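PDB 7D29: AlyQ from Persicobacter sp. CCB-QB2, which probably binds carbohydrate through a calcium-bearing F5/8 type C (galactose-binding-like) domain and may form part of an alginate lyase. Local coordinates for residues V58-Y63 and T127-F132; D20-E25 and S33-A38; M7-V12 and I131-E136. All blocks are in the same frame, centred on the assembly; numbering follows the deposited sequence. Where two conformers were deposited one is given.

Interaction 1 of 3, residues V58-Y63 and T127-F132. With CA (calcium ion), chain B.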
# COMPACT_ATOMS: atom_id res chain seq x y z
N VAL A 58 -2.03 -2.64 6.95
CA VAL A 58 -1.77 -1.66 5.87
C VAL A 58 -3.10 -1.45 5.18
O VAL A 58 -3.74 -2.43 4.82
CB VAL A 58 -0.68 -2.12 4.88
CG1 VAL A 58 -0.54 -1.18 3.71
CG2 VAL A 58 0.65 -2.30 5.57
N LYS A 59 -3.49 -0.19 5.01
CA LYS A 59 -4.71 0.15 4.25
C LYS A 59 -4.29 0.74 2.93
O LYS A 59 -3.38 1.59 2.87
CB LYS A 59 -5.62 1.12 5.00
CG LYS A 59 -6.01 0.67 6.38
CD LYS A 59 -6.98 1.63 7.04
CE LYS A 59 -7.35 1.16 8.43
NZ LYS A 59 -8.59 1.80 8.89
N ALA A 60 -4.95 0.33 1.85
CA ALA A 60 -4.71 0.98 0.55
C ALA A 60 -6.06 1.30 -0.07
O ALA A 60 -6.95 0.45 -0.02
CB ALA A 60 -3.89 0.11 -0.36
N ALA A 61 -6.18 2.49 -0.66
CA ALA A 61 -7.34 2.89 -1.47
C ALA A 61 -6.90 2.79 -2.92
O ALA A 61 -5.88 3.35 -3.26
CB ALA A 61 -7.79 4.31 -1.19
N TRP A 62 -7.66 2.10 -3.70
CA TRP A 62 -7.28 1.76 -5.09
C TRP A 62 -7.97 2.73 -6.04
O TRP A 62 -9.15 3.03 -5.86
CB TRP A 62 -7.67 0.30 -5.36
CG TRP A 62 -6.86 -0.66 -4.56
CD1 TRP A 62 -7.20 -1.23 -3.36
CD2 TRP A 62 -5.56 -1.16 -4.88
NE1 TRP A 62 -6.18 -2.01 -2.89
CE2 TRP A 62 -5.18 -2.01 -3.82
CE3 TRP A 62 -4.65 -0.95 -5.94
CZ2 TRP A 62 -3.95 -2.66 -3.82
CZ3 TRP A 62 -3.45 -1.63 -5.93
CH2 TRP A 62 -3.11 -2.45 -4.87
N TYR A 63 -7.26 3.17 -7.08
CA TYR A 63 -7.87 3.95 -8.17
C TYR A 63 -8.92 3.09 -8.87
O TYR A 63 -8.62 1.91 -9.20
CB TYR A 63 -6.77 4.28 -9.17
CG TYR A 63 -7.24 5.10 -10.34
CD1 TYR A 63 -7.70 6.39 -10.15
CD2 TYR A 63 -7.14 4.61 -11.62
CE1 TYR A 63 -8.08 7.18 -11.22
CE2 TYR A 63 -7.51 5.39 -12.70
CZ TYR A 63 -8.00 6.67 -12.49
OH TYR A 63 -8.41 7.43 -13.57
N THR A 127 -4.55 5.42 -4.66
CA THR A 127 -4.83 6.81 -4.30
C THR A 127 -4.40 7.18 -2.88
O THR A 127 -4.10 8.38 -2.65
CB THR A 127 -6.33 7.08 -4.46
OG1 THR A 127 -7.06 6.25 -3.55
CG2 THR A 127 -6.78 6.87 -5.87
N GLU A 128 -4.34 6.24 -1.96
CA GLU A 128 -3.98 6.52 -0.55
C GLU A 128 -3.46 5.24 0.09
O GLU A 128 -3.98 4.18 -0.21
CB GLU A 128 -5.16 7.03 0.29
CG GLU A 128 -4.82 7.70 1.63
CD GLU A 128 -6.04 8.33 2.33
OE1 GLU A 128 -7.20 8.03 1.89
OE2 GLU A 128 -5.90 9.12 3.29
N VAL A 129 -2.49 5.40 0.98
CA VAL A 129 -2.00 4.29 1.81
C VAL A 129 -1.88 4.81 3.24
O VAL A 129 -1.44 5.97 3.48
CB VAL A 129 -0.66 3.73 1.31
CG1 VAL A 129 -0.08 2.75 2.29
CG2 VAL A 129 -0.80 3.11 -0.06
N ALA A 130 -2.21 3.96 4.21
CA ALA A 130 -1.95 4.27 5.61
C ALA A 130 -1.47 2.99 6.28
O ALA A 130 -1.86 1.88 5.86
CB ALA A 130 -3.13 4.87 6.32
N ILE A 131 -0.64 3.17 7.30
CA ILE A 131 0.07 2.03 7.94
C ILE A 131 -0.26 2.13 9.41
O ILE A 131 0.03 3.22 10.05
CB ILE A 131 1.56 2.07 7.60
CG1 ILE A 131 1.74 1.99 6.09
CG2 ILE A 131 2.33 0.97 8.33
CD1 ILE A 131 3.15 2.19 5.62
N PHE A 132 -0.63 1.00 10.00
CA PHE A 132 -1.20 0.97 11.36
C PHE A 132 -0.59 -0.08 12.27
O PHE A 132 -0.09 -1.14 11.86
CB PHE A 132 -2.69 0.64 11.29
CG PHE A 132 -3.50 1.69 10.60
CD1 PHE A 132 -3.47 1.77 9.22
CD2 PHE A 132 -4.15 2.67 11.32
CE1 PHE A 132 -4.25 2.70 8.56
CE2 PHE A 132 -4.91 3.63 10.65
CZ PHE A 132 -4.90 3.67 9.29
CA CA B . -3.92 10.63 -3.04
O HOH W 1 -9.61 5.28 -4.31
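K59 runs its aliphatic chain across F132 at about a right angle. CD comes within 3.3 Å of F132 CE1, and CE sits over one face of the ring, offset toward the rim, 3.8 Å from its centroid. The ammonium follows as an off-centre cation-pi partner, with NZ 4.6 Å from the F132 centroid and 28° off the ring normal. The torsions explain this reach: CG lies beside the backbone N (chi1 -54°) and the chain is straight beyond it, laying CG, CD and CE past the ring in turn. On the opposite face of the sheet V58, A60, V129 and I131 make looser apolar contacts, V58 CG1 to V129 CG1 being 4.2 Å. The backbones beneath are antiparallel. K59 and A130 form a hydrogen-bonded pair, K59 N donating to A130 O at 2.8 Å, almost straight (171°), while A130 N returns the bond to K59 O. At the far end T127 and E128 both face A61, a classic beta bulge: A61 N donates to E128 O (2.8 Å) and T127 N to A61 O (2.8 Å). These strands, 52-62 and 123-133, are neighbours in one sheet of the beta sandwich expected of an F5/8 type C domain. The bulge is where the chain turns a corner, and there T127 O binds the calcium ion at 2.3 Å. N26 O, N31 O, D29 OD1 and both oxygens of T34 complete the calcium site. T127 OG1 donates to a water that in turn donates to W62 O, tying the bulge to the end of strand 52-62. Further out, W62 rests one ring face on A60 CB and bonds through NE1 to Y101, and F47, I111 and I113 pack on the V58–I131 face.

Interaction 2 of 3, residues D20-E25 and S33-A38. With CA (calcium ion), chain B.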
# COMPACT_ATOMS: atom_id res chain seq x y z
N ASP A 20 4.37 7.41 -13.66
CA ASP A 20 4.09 8.00 -14.99
C ASP A 20 3.83 9.50 -14.87
O ASP A 20 3.18 10.03 -15.80
CB ASP A 20 2.89 7.29 -15.62
CG ASP A 20 1.55 7.68 -15.04
OD1 ASP A 20 1.53 8.09 -13.86
OD2 ASP A 20 0.53 7.56 -15.78
N GLY A 21 4.24 10.16 -13.78
CA GLY A 21 3.89 11.55 -13.47
C GLY A 21 2.88 11.64 -12.38
O GLY A 21 2.82 12.67 -11.72
N ASN A 22 2.14 10.56 -12.15
CA ASN A 22 1.32 10.39 -10.93
C ASN A 22 2.24 9.90 -9.81
O ASN A 22 2.56 8.71 -9.77
CB ASN A 22 0.14 9.47 -11.23
CG ASN A 22 -0.85 10.10 -12.20
OD1 ASN A 22 -1.60 11.00 -11.81
ND2 ASN A 22 -0.82 9.65 -13.46
N LEU A 23 2.69 10.82 -8.98
CA LEU A 23 3.87 10.61 -8.11
C LEU A 23 3.54 9.70 -6.93
O LEU A 23 2.44 9.74 -6.40
CB LEU A 23 4.38 11.94 -7.57
CG LEU A 23 4.98 12.88 -8.61
CD1 LEU A 23 5.43 14.14 -7.89
CD2 LEU A 23 6.12 12.19 -9.30
N PRO A 24 4.54 8.94 -6.46
CA PRO A 24 4.40 8.12 -5.26
C PRO A 24 3.87 8.91 -4.06
O PRO A 24 2.99 8.38 -3.34
CB PRO A 24 5.83 7.63 -5.03
CG PRO A 24 6.40 7.53 -6.42
CD PRO A 24 5.88 8.79 -7.06
N GLU A 25 4.29 10.17 -3.88
CA GLU A 25 3.84 11.01 -2.74
C GLU A 25 2.32 11.25 -2.78
O GLU A 25 1.74 11.63 -1.73
CB GLU A 25 4.53 12.40 -2.75
CG GLU A 25 4.01 13.28 -3.90
CD GLU A 25 4.54 14.69 -4.08
OE1 GLU A 25 5.70 14.87 -4.37
OE2 GLU A 25 3.72 15.62 -4.00
N SER A 33 -8.53 11.73 -4.85
CA SER A 33 -8.59 12.19 -6.25
C SER A 33 -7.19 12.23 -6.87
O SER A 33 -7.11 12.53 -8.06
CB SER A 33 -9.26 13.55 -6.36
OG SER A 33 -10.65 13.41 -6.18
N THR A 34 -6.14 11.97 -6.09
CA THR A 34 -4.75 11.90 -6.62
C THR A 34 -4.19 10.49 -6.41
O THR A 34 -4.56 9.84 -5.40
CB THR A 34 -3.83 12.90 -5.94
OG1 THR A 34 -3.69 12.51 -4.58
CG2 THR A 34 -4.37 14.32 -6.04
N ARG A 35 -3.31 10.08 -7.26
CA ARG A 35 -2.80 8.69 -7.23
C ARG A 35 -1.33 8.62 -7.58
O ARG A 35 -0.78 9.54 -8.22
CB ARG A 35 -3.58 7.81 -8.22
CG ARG A 35 -3.30 8.16 -9.69
CD ARG A 35 -4.22 7.42 -10.63
NE ARG A 35 -3.88 7.66 -12.03
CZ ARG A 35 -4.48 8.53 -12.83
NH1 ARG A 35 -5.48 9.29 -12.40
NH2 ARG A 35 -4.05 8.64 -14.09
N TRP A 36 -0.74 7.50 -7.17
CA TRP A 36 0.48 6.93 -7.80
C TRP A 36 0.05 5.97 -8.91
O TRP A 36 -0.86 5.17 -8.67
CB TRP A 36 1.33 6.21 -6.76
CG TRP A 36 2.39 5.34 -7.34
CD1 TRP A 36 3.50 5.77 -8.00
CD2 TRP A 36 2.46 3.90 -7.32
NE1 TRP A 36 4.21 4.71 -8.44
CE2 TRP A 36 3.65 3.54 -8.00
CE3 TRP A 36 1.63 2.88 -6.84
CZ2 TRP A 36 4.06 2.21 -8.13
CZ3 TRP A 36 2.07 1.58 -6.93
CH2 TRP A 36 3.22 1.24 -7.64
N SER A 37 0.67 6.07 -10.08
CA SER A 37 0.46 5.10 -11.17
C SER A 37 1.83 4.61 -11.67
O SER A 37 2.73 5.43 -11.93
CB SER A 37 -0.36 5.61 -12.32
OG SER A 37 -1.69 5.95 -11.93
N ALA A 38 1.91 3.32 -11.88
CA ALA A 38 3.02 2.67 -12.60
C ALA A 38 2.47 1.47 -13.33
O ALA A 38 1.75 0.63 -12.74
CB ALA A 38 4.14 2.31 -11.68
CA CA B . -3.92 10.63 -3.04
O HOH W 2 -2.01 6.85 -15.00
O HOH W 3 -2.84 11.89 -9.52
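N22 and R35 meet through their first torsions: N22 puts CG beside its backbone N, opposite the carbonyl carbon (chi1 -67°), while R35 tucks CG between its N and carbonyl carbon (chi1 68°) and then runs extended to NE. The N22 amide thus lies over one face of the R35 guanidinium, the two planes 30° apart, with N22 OD1 3.9 Å from R35 CZ. This is face-on packing: N22 ND2 and R35 NH2 are both donors and do not bond to each other. D20 OD1 accepts from N22 N (3.1 Å), from above the carboxylate plane, closing an Asx turn, and also from N22 ND2 (2.8 Å), on the syn side, which holds the amide; both donors come from the same face of that plane. These two bonds probably limit how far the amide and carboxylate can turn against each other. The charges of D20 and R35 do not touch; a water links them, donating to D20 OD2 and accepting from R35 NH2. At its edge the guanidinium is held in plane by R35 NE donating to S37 OG at 2.8 Å and by that water on NH2; the S37 hydroxyl also bonds S125 on strand 123-133. Between the backbones, S37 N donates to N22 O at 3.3 Å, and D20 N makes a weak bond to S37 O, so the loop is stitched to strand 36-39. Beyond N22 the chain passes W36, whose NE1 is bonded to A18 O, and P24 CG packs 3.7 Å from W36 CD1. Just ahead of R35, T34 binds the calcium ion through both its carbonyl and its hydroxyl, with D29, N26, N31 and T127 as co-ligands. A second water donates to N22 OD1 at 2.8 Å and accepts from R35 N.

Interaction 3 of 3, residues M7-V12 and I131-E136; sequences MQYDIV and IFHAGE
Y9 lays its ring along the backbone of F132 and H133, with CE2 3.9 Å from F132 C and OH 3.3 Å from H133 CB. With CG beside its own backbone N (chi1 -67°), the ring runs alongside the H133 side chain, both pointing the same way. The hydroxyl bonds T54 O and accepts from a water that also reaches H133 ND1, in the plane of the imidazole. Cutting the ring back to an alanine is likely to leave T54 O and that water without the hydroxyl and to open a gap beside H133 CB. Q8 and M7 take the two faces of the sheet. Q8 lies side by side with F132, NE2 3.5 Å from F132 CE2, the amide and ring planes 73° apart; M7 packs CB on CB with H133. Beneath, M7 and H133 exchange two backbone hydrogen bonds, and Y9 N donates to I131 O at 2.9 Å, nearly straight. A water donates to Y9 O and accepts from I131 N. Further on, I11 CD1 meets I131 CD1 at 4.1 Å. The short strand 7-8 thus adds an antiparallel partner to the end of strand 123-133, with strand 52-62 close to Y9 and H133, and strand 44-49 packing on I11 and I131.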
# COMPACT_ATOMS: atom_id res chain seq x y z
N MET A 7 -3.03 2.95 16.31
CA MET A 7 -1.95 3.91 15.96
C MET A 7 -1.82 3.96 14.43
O MET A 7 -1.80 2.89 13.82
CB MET A 7 -0.60 3.50 16.55
CG MET A 7 -0.61 3.25 18.04
SD MET A 7 1.06 2.78 18.52
CE MET A 7 1.93 4.21 17.90
N GLN A 8 -1.83 5.23 13.87
CA GLN A 8 -1.57 5.41 12.43
C GLN A 8 -0.23 6.09 12.31
O GLN A 8 -0.10 7.20 12.80
CB GLN A 8 -2.71 6.28 11.89
CG GLN A 8 -2.57 6.71 10.45
CD GLN A 8 -3.79 7.56 10.10
OE1 GLN A 8 -3.66 8.67 9.60
NE2 GLN A 8 -4.99 7.08 10.41
N TYR A 9 0.77 5.43 11.73
CA TYR A 9 2.15 5.92 11.76
C TYR A 9 2.34 6.97 10.67
O TYR A 9 1.88 6.84 9.52
CB TYR A 9 3.09 4.77 11.53
CG TYR A 9 3.08 3.76 12.65
CD1 TYR A 9 3.44 4.12 13.94
CD2 TYR A 9 2.81 2.43 12.41
CE1 TYR A 9 3.48 3.21 14.97
CE2 TYR A 9 2.83 1.50 13.43
CZ TYR A 9 3.22 1.88 14.71
OH TYR A 9 3.31 0.97 15.72
N ASP A 10 3.12 7.97 11.02
CA ASP A 10 3.61 8.97 10.06
C ASP A 10 4.44 8.27 9.00
O ASP A 10 5.23 7.33 9.31
CB ASP A 10 4.40 9.98 10.89
CG ASP A 10 4.48 11.40 10.40
OD1 ASP A 10 5.37 12.05 10.91
OD2 ASP A 10 3.72 11.83 9.48
N ILE A 11 4.31 8.70 7.75
CA ILE A 11 5.10 8.17 6.61
C ILE A 11 6.03 9.32 6.20
O ILE A 11 5.53 10.35 5.72
CB ILE A 11 4.22 7.64 5.46
CG1 ILE A 11 3.35 6.47 5.96
CG2 ILE A 11 5.12 7.27 4.30
CD1 ILE A 11 2.17 6.10 5.06
N VAL A 12 7.31 9.17 6.50
CA VAL A 12 8.30 10.28 6.36
C VAL A 12 8.78 10.37 4.92
O VAL A 12 9.35 11.43 4.57
CB VAL A 12 9.47 10.14 7.36
CG1 VAL A 12 8.94 10.07 8.79
CG2 VAL A 12 10.40 9.00 7.02
N ILE A 131 -0.64 3.17 7.30
CA ILE A 131 0.07 2.03 7.94
C ILE A 131 -0.26 2.13 9.41
O ILE A 131 0.03 3.22 10.05
CB ILE A 131 1.56 2.07 7.60
CG1 ILE A 131 1.74 1.99 6.09
CG2 ILE A 131 2.33 0.97 8.33
CD1 ILE A 131 3.15 2.19 5.62
N PHE A 132 -0.63 1.00 10.00
CA PHE A 132 -1.20 0.97 11.36
C PHE A 132 -0.59 -0.08 12.27
O PHE A 132 -0.09 -1.14 11.86
CB PHE A 132 -2.69 0.64 11.29
CG PHE A 132 -3.50 1.69 10.60
CD1 PHE A 132 -3.47 1.77 9.22
CD2 PHE A 132 -4.15 2.67 11.32
CE1 PHE A 132 -4.25 2.70 8.56
CE2 PHE A 132 -4.91 3.63 10.65
CZ PHE A 132 -4.90 3.67 9.29
N HIS A 133 -0.73 0.23 13.56
CA HIS A 133 -0.72 -0.76 14.65
C HIS A 133 -2.13 -0.77 15.17
O HIS A 133 -2.48 0.14 15.98
CB HIS A 133 0.29 -0.45 15.73
CG HIS A 133 0.44 -1.57 16.71
ND1 HIS A 133 1.33 -1.51 17.76
CD2 HIS A 133 -0.12 -2.79 16.76
CE1 HIS A 133 1.27 -2.64 18.45
NE2 HIS A 133 0.38 -3.45 17.85
N ALA A 134 -2.97 -1.64 14.61
CA ALA A 134 -4.42 -1.64 14.88
C ALA A 134 -4.72 -2.45 16.16
O ALA A 134 -4.04 -3.46 16.45
CB ALA A 134 -5.18 -2.15 13.68
N GLY A 135 -5.72 -2.03 16.93
CA GLY A 135 -6.19 -2.88 18.04
C GLY A 135 -7.44 -3.63 17.62
O GLY A 135 -7.72 -3.67 16.39
N GLU A 136 -8.20 -4.14 18.60
CA GLU A 136 -9.51 -4.84 18.40
C GLU A 136 -10.49 -3.85 17.75
O GLU A 136 -10.62 -2.74 18.27
CB GLU A 136 -10.06 -5.41 19.72
CG GLU A 136 -10.04 -4.42 20.88
CD GLU A 136 -11.13 -4.63 21.91
OE1 GLU A 136 -10.80 -5.00 23.05
OE2 GLU A 136 -12.31 -4.42 21.56
O HOH W 4 -0.15 5.87 7.89
O HOH W 5 3.09 0.46 18.53

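In the fold
All three contacts draw on one sheet. Interactions 1 and 3 share strand 123-133, overlapping at I131 and F132 with centres 11 Å apart; V129 O packs 3.9 Å from I11 CD1. Interactions 1 and 2 meet around the calcium ion, to which T127 and T34 each contribute, and T127 CB lies 3.4 Å from T34 O. A second touch, a cation-pi pair, sets Y63 CE1 3.6 Å from R35 NH1. Interactions 2 and 3 stay apart, with centres 22 Å and nearest atoms about 8 Å away; the I11 side chain is about 11 Å from the calcium. The metal thus ties T34, just ahead of strand 36-39, to the bulge at T127.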